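Local coordinates for probable Zn binding protein (Lactobacillus acidophilus, PDB 3Q69) that is of unknown function but, as a MucBP domain of a putative mucus-binding protein, probably contributes to attachment of the bacterium to mucus, at residues T57-A62 and P80-V85; T8-Q13 and V30-F35; T14-Y19 and E97-Y102; F35-K40 and V85-F90. All coordinates share one frame; numbering follows the deposited sequence.

Contact 1 (T57-A62 and P80-V85); sequences TQTFEA and PDEVTV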
loop_
_atom_site.group_PDB
_atom_site.type_symbol
_atom_site.label_atom_id
_atom_site.label_comp_id
_atom_site.label_asym_id
_atom_site.label_seq_id
_atom_site.Cartn_x
_atom_site.Cartn_y
_atom_site.Cartn_z
ATOM N N THR A 57 5.986 2.750 -9.550
ATOM C CA THR A 57 6.295 1.885 -8.445
ATOM C C THR A 57 6.744 2.693 -7.251
ATOM O O THR A 57 7.460 3.692 -7.393
ATOM C CB THR A 57 7.424 0.885 -8.835
ATOM O OG1 THR A 57 6.947 0.027 -9.876
ATOM C CG2 THR A 57 7.814 0.000 -7.630
ATOM N N GLN A 58 6.313 2.270 -6.068
ATOM C CA GLN A 58 6.700 2.946 -4.829
ATOM C C GLN A 58 6.903 1.821 -3.804
ATOM O O GLN A 58 6.433 0.690 -3.988
ATOM C CB GLN A 58 5.593 3.924 -4.363
ATOM C CG GLN A 58 5.298 5.026 -5.342
ATOM C CD GLN A 58 4.418 6.131 -4.795
ATOM O OE1 GLN A 58 4.850 6.953 -3.978
ATOM N NE2 GLN A 58 3.166 6.160 -5.248
ATOM N N THR A 59 7.556 2.150 -2.703
ATOM C CA THR A 59 7.837 1.147 -1.697
ATOM C C THR A 59 7.379 1.474 -0.299
ATOM O O THR A 59 7.572 2.585 0.187
ATOM C CB THR A 59 9.361 0.860 -1.609
ATOM O OG1 THR A 59 9.818 0.330 -2.859
ATOM C CG2 THR A 59 9.654 -0.129 -0.484
ATOM N N PHE A 60 6.772 0.483 0.335
ATOM C CA PHE A 60 6.353 0.576 1.722
ATOM C C PHE A 60 7.674 0.215 2.410
ATOM O O PHE A 60 8.068 -0.954 2.400
ATOM C CB PHE A 60 5.338 -0.513 2.040
ATOM C CG PHE A 60 3.931 -0.200 1.606
ATOM C CD1 PHE A 60 3.248 0.910 2.111
ATOM C CD2 PHE A 60 3.244 -1.090 0.782
ATOM C CE1 PHE A 60 1.886 1.122 1.800
ATOM C CE2 PHE A 60 1.899 -0.890 0.469
ATOM C CZ PHE A 60 1.218 0.221 0.987
ATOM N N GLU A 61 8.372 1.196 2.972
ATOM C CA GLU A 61 9.661 0.934 3.622
ATOM C C GLU A 61 9.635 -0.154 4.700
ATOM O O GLU A 61 8.582 -0.465 5.271
ATOM C CB GLU A 61 10.209 2.226 4.242
ATOM C CG GLU A 61 10.307 3.410 3.264
ATOM C CD GLU A 61 11.217 3.120 2.075
ATOM O OE1 GLU A 61 12.365 2.659 2.293
ATOM O OE2 GLU A 61 10.783 3.358 0.924
ATOM N N ALA A 62 10.815 -0.706 4.980
ATOM C CA ALA A 62 10.962 -1.742 5.996
ATOM C C ALA A 62 10.411 -1.189 7.305
ATOM O O ALA A 62 10.672 -0.041 7.655
ATOM C CB ALA A 62 12.424 -2.118 6.155
ATOM N N PRO A 80 10.880 -4.488 3.134
ATOM C CA PRO A 80 10.220 -3.518 2.249
ATOM C C PRO A 80 9.269 -4.216 1.268
ATOM O O PRO A 80 9.423 -5.416 0.969
ATOM C CB PRO A 80 11.392 -2.849 1.530
ATOM C CG PRO A 80 12.419 -3.928 1.483
ATOM C CD PRO A 80 12.330 -4.530 2.873
ATOM N N ASP A 81 8.308 -3.465 0.743
ATOM C CA ASP A 81 7.338 -4.036 -0.184
ATOM C C ASP A 81 7.078 -3.078 -1.338
ATOM O O ASP A 81 6.512 -1.989 -1.140
ATOM C CB ASP A 81 6.045 -4.338 0.579
ATOM C CG ASP A 81 5.042 -5.137 -0.237
ATOM O OD1 ASP A 81 5.267 -5.348 -1.448
ATOM O OD2 ASP A 81 4.018 -5.560 0.333
ATOM N N GLU A 82 7.510 -3.468 -2.535
ATOM C CA GLU A 82 7.312 -2.631 -3.711
ATOM C C GLU A 82 5.936 -2.847 -4.321
ATOM O O GLU A 82 5.533 -3.994 -4.624
ATOM C CB GLU A 82 8.363 -2.910 -4.784
ATOM C CG GLU A 82 9.766 -2.446 -4.446
ATOM C CD GLU A 82 10.656 -2.394 -5.672
ATOM O OE1 GLU A 82 10.383 -3.169 -6.619
ATOM O OE2 GLU A 82 11.629 -1.592 -5.688
ATOM N N VAL A 83 5.226 -1.737 -4.519
ATOM C CA VAL A 83 3.889 -1.770 -5.094
ATOM C C VAL A 83 3.888 -1.009 -6.407
ATOM O O VAL A 83 4.395 0.096 -6.480
ATOM C CB VAL A 83 2.846 -1.137 -4.139
ATOM C CG1 VAL A 83 1.513 -0.996 -4.819
ATOM C CG2 VAL A 83 2.719 -1.977 -2.914
ATOM N N THR A 84 3.338 -1.625 -7.442
ATOM C CA THR A 84 3.265 -1.016 -8.752
ATOM C C THR A 84 1.820 -0.903 -9.212
ATOM O O THR A 84 0.994 -1.797 -8.990
ATOM C CB THR A 84 4.054 -1.820 -9.806
ATOM O OG1 THR A 84 5.453 -1.756 -9.506
ATOM C CG2 THR A 84 3.850 -1.202 -11.198
ATOM N N VAL A 85 1.527 0.224 -9.845
ATOM C CA VAL A 85 0.203 0.497 -10.370
ATOM C C VAL A 85 0.454 0.929 -11.800
ATOM O O VAL A 85 1.299 1.775 -12.058
ATOM C CB VAL A 85 -0.485 1.661 -9.636
ATOM C CG1 VAL A 85 -1.776 2.071 -10.405
ATOM C CG2 VAL A 85 -0.806 1.273 -8.227
HETATM O O HOH W 1 12.242 0.220 -3.183
#
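F60 and V83 meet obliquely on the inner face of a strand pair. F60 CE2 lies 3.6 Å from V83 CG2. The F60 ring gets there because CG stands anti to its own carbonyl carbon (chi1 -81°). D81 stands beside F60 on the same face, and its carboxylate forms a salt bridge with R96 of strand 96-104. Q58 also points this way. Its NE2 donates to I34 O in strand 27-42.

The other face carries T57, T59, E82 and T84. The chain of E82 passes across T59, with CG 3.2 Å from T59 OG1. The carboxylate of E82 then takes a hydrogen bond from a water that also lies by T59 OG1. T59 turns its CG2 to P80, 3.8 Å from P80 CB. The hydroxyls of T57 and T84 face each other, but the modelled separation is too short to be trusted.

The backbones are joined by paired bonds at Q58 with V83 and at F60 with D81. The bond from V83 N to Q58 O is 2.8 Å long and nearly straight (173°). The strands run at 149° to each other, so the pair is twisted. This is a two-stranded antiparallel sheet with one polar face and one face laid against the larger sheet of the MucBP domain.

Contact 2 (T8-Q13 and V30-F35); sequences TQVVTQ and VVSLIF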
loop_
_atom_site.group_PDB
_atom_site.type_symbol
_atom_site.label_atom_id
_atom_site.label_comp_id
_atom_site.label_asym_id
_atom_site.label_seq_id
_atom_site.Cartn_x
_atom_site.Cartn_y
_atom_site.Cartn_z
ATOM N N THR A 8 -6.511 8.807 -9.248
ATOM C CA THR A 8 -5.687 8.382 -8.127
ATOM C C THR A 8 -6.034 7.022 -7.537
ATOM O O THR A 8 -7.189 6.662 -7.383
ATOM C CB THR A 8 -5.763 9.412 -6.998
ATOM O OG1 THR A 8 -5.337 10.690 -7.488
ATOM C CG2 THR A 8 -4.872 8.992 -5.831
ATOM N N GLN A 9 -4.996 6.274 -7.217
ATOM C CA GLN A 9 -5.110 4.967 -6.603
ATOM C C GLN A 9 -4.310 5.079 -5.313
ATOM O O GLN A 9 -3.182 5.550 -5.322
ATOM C CB GLN A 9 -4.491 3.893 -7.505
ATOM C CG GLN A 9 -4.327 2.516 -6.839
ATOM C CD GLN A 9 -5.654 1.856 -6.475
ATOM O OE1 GLN A 9 -6.446 1.472 -7.355
ATOM N NE2 GLN A 9 -5.905 1.723 -5.168
ATOM N N VAL A 10 -4.908 4.668 -4.203
ATOM C CA VAL A 10 -4.240 4.705 -2.917
ATOM C C VAL A 10 -4.084 3.283 -2.401
ATOM O O VAL A 10 -5.066 2.567 -2.293
ATOM C CB VAL A 10 -5.063 5.519 -1.888
ATOM C CG1 VAL A 10 -4.282 5.672 -0.597
ATOM C CG2 VAL A 10 -5.434 6.880 -2.472
ATOM N N VAL A 11 -2.854 2.882 -2.090
ATOM C CA VAL A 11 -2.601 1.556 -1.563
ATOM C C VAL A 11 -2.097 1.694 -0.142
ATOM O O VAL A 11 -1.163 2.437 0.120
ATOM C CB VAL A 11 -1.542 0.813 -2.369
ATOM C CG1 VAL A 11 -1.453 -0.618 -1.865
ATOM C CG2 VAL A 11 -1.891 0.847 -3.856
ATOM N N THR A 12 -2.702 0.967 0.784
ATOM C CA THR A 12 -2.270 1.082 2.154
ATOM C C THR A 12 -1.750 -0.228 2.706
ATOM O O THR A 12 -2.124 -1.297 2.267
ATOM C CB THR A 12 -3.433 1.579 3.032
ATOM O OG1 THR A 12 -4.322 0.491 3.295
ATOM C CG2 THR A 12 -4.211 2.673 2.302
ATOM N N GLN A 13 -0.876 -0.119 3.692
ATOM C CA GLN A 13 -0.298 -1.270 4.364
ATOM C C GLN A 13 -0.726 -1.216 5.826
ATOM O O GLN A 13 -0.458 -0.240 6.514
ATOM C CB GLN A 13 1.226 -1.227 4.276
ATOM C CG GLN A 13 1.899 -2.386 4.990
ATOM C CD GLN A 13 3.388 -2.217 5.104
ATOM O OE1 GLN A 13 3.877 -1.254 5.695
ATOM N NE2 GLN A 13 4.124 -3.150 4.542
ATOM N N VAL A 30 -0.290 1.828 10.169
ATOM C CA VAL A 30 -0.866 2.057 8.852
ATOM C C VAL A 30 -0.114 3.122 8.082
ATOM O O VAL A 30 0.215 4.166 8.635
ATOM C CB VAL A 30 -2.346 2.474 8.973
ATOM C CG1 VAL A 30 -2.986 2.546 7.621
ATOM C CG2 VAL A 30 -3.095 1.462 9.868
ATOM N N VAL A 31 0.181 2.822 6.817
ATOM C CA VAL A 31 0.863 3.739 5.914
ATOM C C VAL A 31 0.210 3.627 4.551
ATOM O O VAL A 31 -0.436 2.627 4.213
ATOM C CB VAL A 31 2.379 3.443 5.765
ATOM C CG1 VAL A 31 3.094 3.834 7.035
ATOM C CG2 VAL A 31 2.614 1.973 5.455
ATOM N N SER A 32 0.419 4.646 3.743
ATOM C CA SER A 32 -0.223 4.666 2.456
ATOM C C SER A 32 0.673 5.125 1.336
ATOM O O SER A 32 1.633 5.857 1.550
ATOM C CB SER A 32 -1.456 5.568 2.546
ATOM O OG SER A 32 -1.949 5.877 1.261
ATOM N N LEU A 33 0.347 4.690 0.130
ATOM C CA LEU A 33 1.105 5.073 -1.053
ATOM C C LEU A 33 0.060 5.593 -2.034
ATOM O O LEU A 33 -0.919 4.908 -2.363
ATOM C CB LEU A 33 1.853 3.862 -1.625
ATOM C CG LEU A 33 2.985 3.326 -0.743
ATOM C CD1 LEU A 33 3.639 2.130 -1.366
ATOM C CD2 LEU A 33 3.968 4.429 -0.485
ATOM N N ILE A 34 0.261 6.822 -2.489
ATOM C CA ILE A 34 -0.679 7.457 -3.400
ATOM C C ILE A 34 -0.097 7.532 -4.815
ATOM O O ILE A 34 0.977 8.074 -5.038
ATOM C CB ILE A 34 -1.024 8.852 -2.867
ATOM C CG1 ILE A 34 -1.431 8.705 -1.398
ATOM C CG2 ILE A 34 -2.158 9.493 -3.694
ATOM C CD1 ILE A 34 -1.688 10.029 -0.650
ATOM N N PHE A 35 -0.837 6.970 -5.765
ATOM C CA PHE A 35 -0.443 6.916 -7.168
ATOM C C PHE A 35 -1.411 7.745 -8.013
ATOM O O PHE A 35 -2.631 7.526 -7.985
ATOM C CB PHE A 35 -0.500 5.476 -7.669
ATOM C CG PHE A 35 0.395 4.530 -6.937
ATOM C CD1 PHE A 35 1.572 4.072 -7.524
ATOM C CD2 PHE A 35 0.067 4.089 -5.664
ATOM C CE1 PHE A 35 2.422 3.172 -6.847
ATOM C CE2 PHE A 35 0.896 3.196 -4.975
ATOM C CZ PHE A 35 2.073 2.738 -5.567
#
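The ring of F35 has Q9 O at its edge, in the ring plane, with F35 CD2 3.6 Å from that oxygen. V11 approaches the same ring obliquely, its CG2 3.8 Å from F35 CE2. The amide of Q9 is the second flat group. Its chain bends at chi2 (65°) and turns back over its own strand. There NE2 donates to V10 O in the amide plane, but reaches that oxygen from above the carbonyl plane.

Further along, Q13 runs alongside V31. Q13 OE1 is 3.5 Å from V31 CG2. F60 of strand 55-64 touches both of these residues, as well as V11 and L33.

T8, V10, T12, S32 and I34 lie on the opposite face. T8 CG2 meets I34 CG2 at 3.5 Å, while T8 OG1 bonds to T36 OG1 next to the pair. T12 CG2 packs on S32 CB at 4.0 Å.

Six backbone bonds link Q9 with F35, V11 with L33 and Q13 with V31. L33 N to V11 O is 2.7 Å. The side chains add contact but no hydrogen bond across the pair, so the register of these two long antiparallel strands rests on main-chain bonding.

Contact 3 (T14-Y19 and E97-Y102); sequences TIHYRY and EETVIY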
loop_
_atom_site.group_PDB
_atom_site.type_symbol
_atom_site.label_atom_id
_atom_site.label_comp_id
_atom_site.label_asym_id
_atom_site.label_seq_id
_atom_site.Cartn_x
_atom_site.Cartn_y
_atom_site.Cartn_z
ATOM N N THR A 14 -1.406 -2.261 6.283
ATOM C CA THR A 14 -1.869 -2.339 7.664
ATOM C C THR A 14 -1.219 -3.514 8.373
ATOM O O THR A 14 -1.441 -4.663 8.021
ATOM C CB THR A 14 -3.398 -2.502 7.744
ATOM O OG1 THR A 14 -4.032 -1.370 7.145
ATOM C CG2 THR A 14 -3.844 -2.621 9.185
ATOM N N ILE A 15 -0.416 -3.203 9.382
ATOM C CA ILE A 15 0.283 -4.206 10.169
ATOM C C ILE A 15 -0.326 -4.351 11.566
ATOM O O ILE A 15 -0.386 -3.387 12.331
ATOM C CB ILE A 15 1.775 -3.843 10.315
ATOM C CG1 ILE A 15 2.405 -3.658 8.939
ATOM C CG2 ILE A 15 2.510 -4.945 11.073
ATOM C CD1 ILE A 15 2.407 -4.900 8.105
ATOM N N HIS A 16 -0.764 -5.565 11.893
ATOM C CA HIS A 16 -1.369 -5.846 13.188
ATOM C C HIS A 16 -0.323 -6.463 14.107
ATOM O O HIS A 16 0.561 -7.211 13.656
ATOM C CB HIS A 16 -2.547 -6.812 13.030
ATOM C CG HIS A 16 -3.691 -6.248 12.242
ATOM N ND1 HIS A 16 -4.402 -5.145 12.649
ATOM C CD2 HIS A 16 -4.246 -6.652 11.073
ATOM C CE1 HIS A 16 -5.356 -4.888 11.762
ATOM N NE2 HIS A 16 -5.279 -5.787 10.802
ATOM N N TYR A 17 -0.421 -6.142 15.394
ATOM C CA TYR A 17 0.508 -6.667 16.383
ATOM C C TYR A 17 -0.305 -7.323 17.493
ATOM O O TYR A 17 -1.031 -6.657 18.214
ATOM C CB TYR A 17 1.372 -5.536 16.941
ATOM C CG TYR A 17 2.199 -4.843 15.881
ATOM C CD1 TYR A 17 3.315 -5.457 15.335
ATOM C CD2 TYR A 17 1.838 -3.589 15.391
ATOM C CE1 TYR A 17 4.049 -4.847 14.329
ATOM C CE2 TYR A 17 2.569 -2.966 14.380
ATOM C CZ TYR A 17 3.674 -3.606 13.858
ATOM O OH TYR A 17 4.417 -3.015 12.864
ATOM N N ARG A 18 -0.187 -8.640 17.604
ATOM C CA ARG A 18 -0.914 -9.397 18.610
ATOM C C ARG A 18 -0.046 -10.445 19.300
ATOM O O ARG A 18 1.037 -10.806 18.816
ATOM C CB ARG A 18 -2.116 -10.084 17.963
ATOM C CG ARG A 18 -3.162 -9.120 17.442
ATOM C CD ARG A 18 -4.403 -9.854 16.985
ATOM N NE ARG A 18 -5.551 -8.967 16.865
ATOM C CZ ARG A 18 -6.793 -9.383 16.634
ATOM N NH1 ARG A 18 -7.049 -10.681 16.493
ATOM N NH2 ARG A 18 -7.784 -8.499 16.560
ATOM N N TYR A 19 -0.525 -10.922 20.445
ATOM C CA TYR A 19 0.173 -11.965 21.190
ATOM C C TYR A 19 -0.443 -13.263 20.681
ATOM O O TYR A 19 -1.488 -13.235 20.029
ATOM C CB TYR A 19 -0.090 -11.818 22.687
ATOM C CG TYR A 19 0.620 -10.644 23.330
ATOM C CD1 TYR A 19 1.992 -10.696 23.618
ATOM C CD2 TYR A 19 -0.072 -9.479 23.649
ATOM C CE1 TYR A 19 2.644 -9.615 24.207
ATOM C CE2 TYR A 19 0.576 -8.391 24.241
ATOM C CZ TYR A 19 1.925 -8.464 24.516
ATOM O OH TYR A 19 2.568 -7.389 25.097
ATOM N N GLU A 97 -1.871 -6.311 4.205
ATOM C CA GLU A 97 -2.286 -6.467 5.584
ATOM C C GLU A 97 -1.746 -7.761 6.167
ATOM O O GLU A 97 -1.914 -8.830 5.592
ATOM C CB GLU A 97 -3.823 -6.439 5.693
ATOM C CG GLU A 97 -4.364 -6.839 7.079
ATOM C CD GLU A 97 -5.855 -6.562 7.259
ATOM O OE1 GLU A 97 -6.629 -6.736 6.293
ATOM O OE2 GLU A 97 -6.258 -6.188 8.380
ATOM N N GLU A 98 -1.058 -7.662 7.295
ATOM C CA GLU A 98 -0.572 -8.860 7.949
ATOM C C GLU A 98 -0.475 -8.673 9.457
ATOM O O GLU A 98 -0.602 -7.562 9.988
ATOM C CB GLU A 98 0.773 -9.317 7.350
ATOM C CG GLU A 98 1.908 -8.284 7.245
ATOM C CD GLU A 98 3.185 -8.894 6.652
ATOM O OE1 GLU A 98 3.778 -9.824 7.264
ATOM O OE2 GLU A 98 3.600 -8.445 5.563
ATOM N N THR A 99 -0.270 -9.774 10.157
ATOM C CA THR A 99 -0.163 -9.714 11.593
ATOM C C THR A 99 1.169 -10.276 12.045
ATOM O O THR A 99 1.643 -11.280 11.524
ATOM C CB THR A 99 -1.296 -10.523 12.243
ATOM O OG1 THR A 99 -2.563 -10.073 11.738
ATOM C CG2 THR A 99 -1.265 -10.367 13.753
ATOM N N VAL A 100 1.762 -9.606 13.023
ATOM C CA VAL A 100 3.010 -10.033 13.611
ATOM C C VAL A 100 2.606 -10.635 14.951
ATOM O O VAL A 100 1.902 -9.988 15.728
ATOM C CB VAL A 100 3.952 -8.834 13.826
ATOM C CG1 VAL A 100 5.289 -9.308 14.420
ATOM C CG2 VAL A 100 4.195 -8.129 12.484
ATOM N N ILE A 101 3.057 -11.856 15.235
ATOM C CA ILE A 101 2.699 -12.523 16.487
ATOM C C ILE A 101 3.855 -12.584 17.493
ATOM O O ILE A 101 4.992 -12.925 17.149
ATOM C CB ILE A 101 2.181 -13.959 16.197
ATOM C CG1 ILE A 101 0.882 -13.875 15.396
ATOM C CG2 ILE A 101 1.970 -14.737 17.488
ATOM C CD1 ILE A 101 -0.247 -13.152 16.137
ATOM N N TYR A 102 3.556 -12.267 18.748
ATOM C CA TYR A 102 4.578 -12.287 19.793
ATOM C C TYR A 102 4.457 -13.529 20.671
ATOM O O TYR A 102 3.392 -13.817 21.205
ATOM C CB TYR A 102 4.483 -11.024 20.657
ATOM C CG TYR A 102 4.842 -9.751 19.922
ATOM C CD1 TYR A 102 6.168 -9.332 19.829
ATOM C CD2 TYR A 102 3.857 -8.972 19.301
ATOM C CE1 TYR A 102 6.513 -8.168 19.136
ATOM C CE2 TYR A 102 4.187 -7.821 18.617
ATOM C CZ TYR A 102 5.518 -7.420 18.530
ATOM O OH TYR A 102 5.847 -6.281 17.815
#
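H16 and E97 form the side-chain hydrogen bond of this strand pair. H16 NE2 donates to E97 OE2 at 2.6 Å. The carboxylate oxygen lies at the ring edge, in plane, and uses its anti lone pair. The carboxylate itself is turned 38° from the ring. T99 OG1 also lies near the ring plane, 3.5 Å from H16 CB. The ring's other nitrogen, ND1, bonds to D28 OD1. With a carboxylate at each nitrogen, the imidazole would tend to be protonated.

The backbones beneath run parallel. H16 N donates to E98 O at 2.8 Å, and V100 N donates to H16 O. These are the first and last long strands of the domain, paired within the mixed sheet. That topology is consistent with the beta-grasp layout of the ubiquitin clan, here with no helix.

On the other face Y17 lies alongside V100, its CD1 3.8 Å from V100 CB. The edge of the Y102 ring meets Y17 CB, with Y102 CE2 4.0 Å away. R18 O is at the same ring's edge, 3.4 Å from Y102 CD2. Y102 OH is held by P66 O. I15 CD1 packs on E98 CG. Farther out, Y71 meets Y19 edge-to-face, and L63 touches I15 and Y17.

Contact 4 (F35-K40 and V85-F90); sequences FTQSGK and VDSKNF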
loop_
_atom_site.group_PDB
_atom_site.type_symbol
_atom_site.label_atom_id
_atom_site.label_comp_id
_atom_site.label_asym_id
_atom_site.label_seq_id
_atom_site.Cartn_x
_atom_site.Cartn_y
_atom_site.Cartn_z
ATOM N N PHE A 35 -0.837 6.970 -5.765
ATOM C CA PHE A 35 -0.443 6.916 -7.168
ATOM C C PHE A 35 -1.411 7.745 -8.013
ATOM O O PHE A 35 -2.631 7.526 -7.985
ATOM C CB PHE A 35 -0.500 5.476 -7.669
ATOM C CG PHE A 35 0.395 4.530 -6.937
ATOM C CD1 PHE A 35 1.572 4.072 -7.524
ATOM C CD2 PHE A 35 0.067 4.089 -5.664
ATOM C CE1 PHE A 35 2.422 3.172 -6.847
ATOM C CE2 PHE A 35 0.896 3.196 -4.975
ATOM C CZ PHE A 35 2.073 2.738 -5.567
ATOM N N THR A 36 -0.875 8.687 -8.776
ATOM C CA THR A 36 -1.723 9.532 -9.594
ATOM C C THR A 36 -1.227 9.594 -11.023
ATOM O O THR A 36 -0.092 9.980 -11.277
ATOM C CB THR A 36 -1.801 10.984 -9.045
ATOM O OG1 THR A 36 -2.470 10.981 -7.782
ATOM C CG2 THR A 36 -2.617 11.889 -10.001
ATOM N N GLN A 37 -2.081 9.192 -11.957
ATOM C CA GLN A 37 -1.750 9.242 -13.374
ATOM C C GLN A 37 -2.472 10.407 -14.029
ATOM O O GLN A 37 -3.646 10.683 -13.719
ATOM C CB GLN A 37 -2.160 7.947 -14.060
ATOM C CG GLN A 37 -2.137 8.006 -15.567
ATOM C CD GLN A 37 -2.475 6.680 -16.226
ATOM O OE1 GLN A 37 -3.165 5.843 -15.651
ATOM N NE2 GLN A 37 -2.033 6.507 -17.457
ATOM N N SER A 38 -1.758 11.106 -14.909
ATOM C CA SER A 38 -2.319 12.229 -15.648
ATOM C C SER A 38 -2.718 11.776 -17.050
ATOM O O SER A 38 -2.156 10.843 -17.608
ATOM C CB SER A 38 -1.312 13.368 -15.772
ATOM O OG SER A 38 -1.097 13.981 -14.515
ATOM N N GLY A 39 -3.707 12.454 -17.611
ATOM C CA GLY A 39 -4.193 12.125 -18.938
ATOM C C GLY A 39 -4.931 13.315 -19.527
ATOM O O GLY A 39 -4.900 14.413 -18.983
ATOM N N LYS A 40 -5.612 13.091 -20.643
ATOM C CA LYS A 40 -6.353 14.151 -21.298
ATOM C C LYS A 40 -7.746 13.671 -21.670
ATOM O O LYS A 40 -7.984 12.479 -21.787
ATOM C CB LYS A 40 -5.635 14.594 -22.583
ATOM C CG LYS A 40 -4.191 15.061 -22.401
ATOM C CD LYS A 40 -4.103 16.369 -21.623
ATOM C CE LYS A 40 -2.648 16.709 -21.285
ATOM N NZ LYS A 40 -2.558 17.830 -20.281
ATOM N N VAL A 85 1.527 0.224 -9.845
ATOM C CA VAL A 85 0.203 0.497 -10.370
ATOM C C VAL A 85 0.454 0.929 -11.800
ATOM O O VAL A 85 1.299 1.775 -12.058
ATOM C CB VAL A 85 -0.485 1.661 -9.636
ATOM C CG1 VAL A 85 -1.776 2.071 -10.405
ATOM C CG2 VAL A 85 -0.806 1.273 -8.227
ATOM N N ASP A 86 -0.265 0.335 -12.732
ATOM C CA ASP A 86 -0.104 0.673 -14.138
ATOM C C ASP A 86 -1.457 1.075 -14.710
ATOM O O ASP A 86 -2.524 0.833 -14.119
ATOM C CB ASP A 86 0.477 -0.516 -14.912
ATOM C CG ASP A 86 -0.156 -1.826 -14.504
ATOM O OD1 ASP A 86 -1.397 -1.948 -14.606
ATOM O OD2 ASP A 86 0.579 -2.735 -14.067
ATOM N N SER A 87 -1.411 1.708 -15.869
ATOM C CA SER A 87 -2.635 2.162 -16.505
ATOM C C SER A 87 -3.678 1.067 -16.780
ATOM O O SER A 87 -4.873 1.279 -16.576
ATOM C CB SER A 87 -2.282 2.867 -17.799
ATOM O OG SER A 87 -3.417 3.485 -18.360
ATOM N N LYS A 88 -3.226 -0.103 -17.225
ATOM C CA LYS A 88 -4.118 -1.222 -17.552
ATOM C C LYS A 88 -4.853 -1.880 -16.401
ATOM O O LYS A 88 -5.853 -2.562 -16.620
ATOM C CB LYS A 88 -3.363 -2.320 -18.314
ATOM C CG LYS A 88 -3.364 -2.143 -19.838
ATOM C CD LYS A 88 -2.122 -1.401 -20.320
ATOM C CE LYS A 88 -0.881 -2.303 -20.275
ATOM N NZ LYS A 88 0.244 -1.692 -21.021
ATOM N N ASN A 89 -4.365 -1.698 -15.185
ATOM C CA ASN A 89 -5.000 -2.306 -14.022
ATOM C C ASN A 89 -5.067 -1.237 -12.940
ATOM O O ASN A 89 -4.946 -1.529 -11.742
ATOM C CB ASN A 89 -4.168 -3.505 -13.537
ATOM C CG ASN A 89 -3.796 -4.468 -14.671
ATOM O OD1 ASN A 89 -4.659 -5.126 -15.256
ATOM N ND2 ASN A 89 -2.505 -4.544 -14.985
ATOM N N PHE A 90 -5.289 0.001 -13.366
ATOM C CA PHE A 90 -5.326 1.113 -12.422
ATOM C C PHE A 90 -6.355 0.975 -11.302
ATOM O O PHE A 90 -6.058 1.242 -10.131
ATOM C CB PHE A 90 -5.565 2.438 -13.157
ATOM C CG PHE A 90 -5.246 3.644 -12.325
ATOM C CD1 PHE A 90 -6.175 4.138 -11.401
ATOM C CD2 PHE A 90 -4.005 4.258 -12.427
ATOM C CE1 PHE A 90 -5.866 5.210 -10.588
ATOM C CE2 PHE A 90 -3.675 5.350 -11.603
ATOM C CZ PHE A 90 -4.611 5.824 -10.687
#
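The amide of Q37 is held at both ends, and one end meets S87. Q37 OE1 accepts a hydrogen bond from NH1 of R7 in strand 2-19. Q37 NE2 gives a weak one to S87 OG, at 3.4 Å. The same NH1 of R7 also reaches S87 O weakly. The extended chain of Q37 (chi1 167°, CG anti to the backbone N) carries the amide across to the turn.

On the way, Q37 and F90 run antiparallel past one another, the amide tilted 36° from the ring. Q37 CB is 3.9 Å from F90 CE2, and Q37 OE1 is 3.7 Å from F90 CD2. The far end of the ring, F90 CZ, comes to 3.8 Å from F35 O.

V85 covers one face of the F35 ring. Its CG2 sits over the ring centre, 3.7 Å from the centroid, in a CH-pi contact. Within the turn, N89 ND2 donates to D86 OD1 at 2.8 Å.

The contact thus joins strand 27-42 to the end of strand 77-86 and the turn that follows, without any strand pairing. The joining is mixed: one apolar CH-pi pair, and an amide laid along a ring. The buried amide is satisfied at OE1 by R7, and more weakly at NE2 by S87.

In the fold
Contacts 2 and 3 build the large mixed sheet and share strand 2-19, which pairs antiparallel with 27-42 in contact 2 and parallel with 96-104 in contact 3. Both are partly buried. Contact 1 forms the small second sheet and is largely at the surface, though its inner face touches contact 2. Contact 4 is buried and links the two sheets through side-chain packing, without strand pairing. F35 belongs to contacts 2 and 4, and V85 to contacts 1 and 4. Contacts 3 and 4 lie on opposite sides of the chain's centre, about 31 Å apart between centres. Contacts 2 and 3 are both held by backbone bonds, to which contact 3 adds a histidine-carboxylate bond.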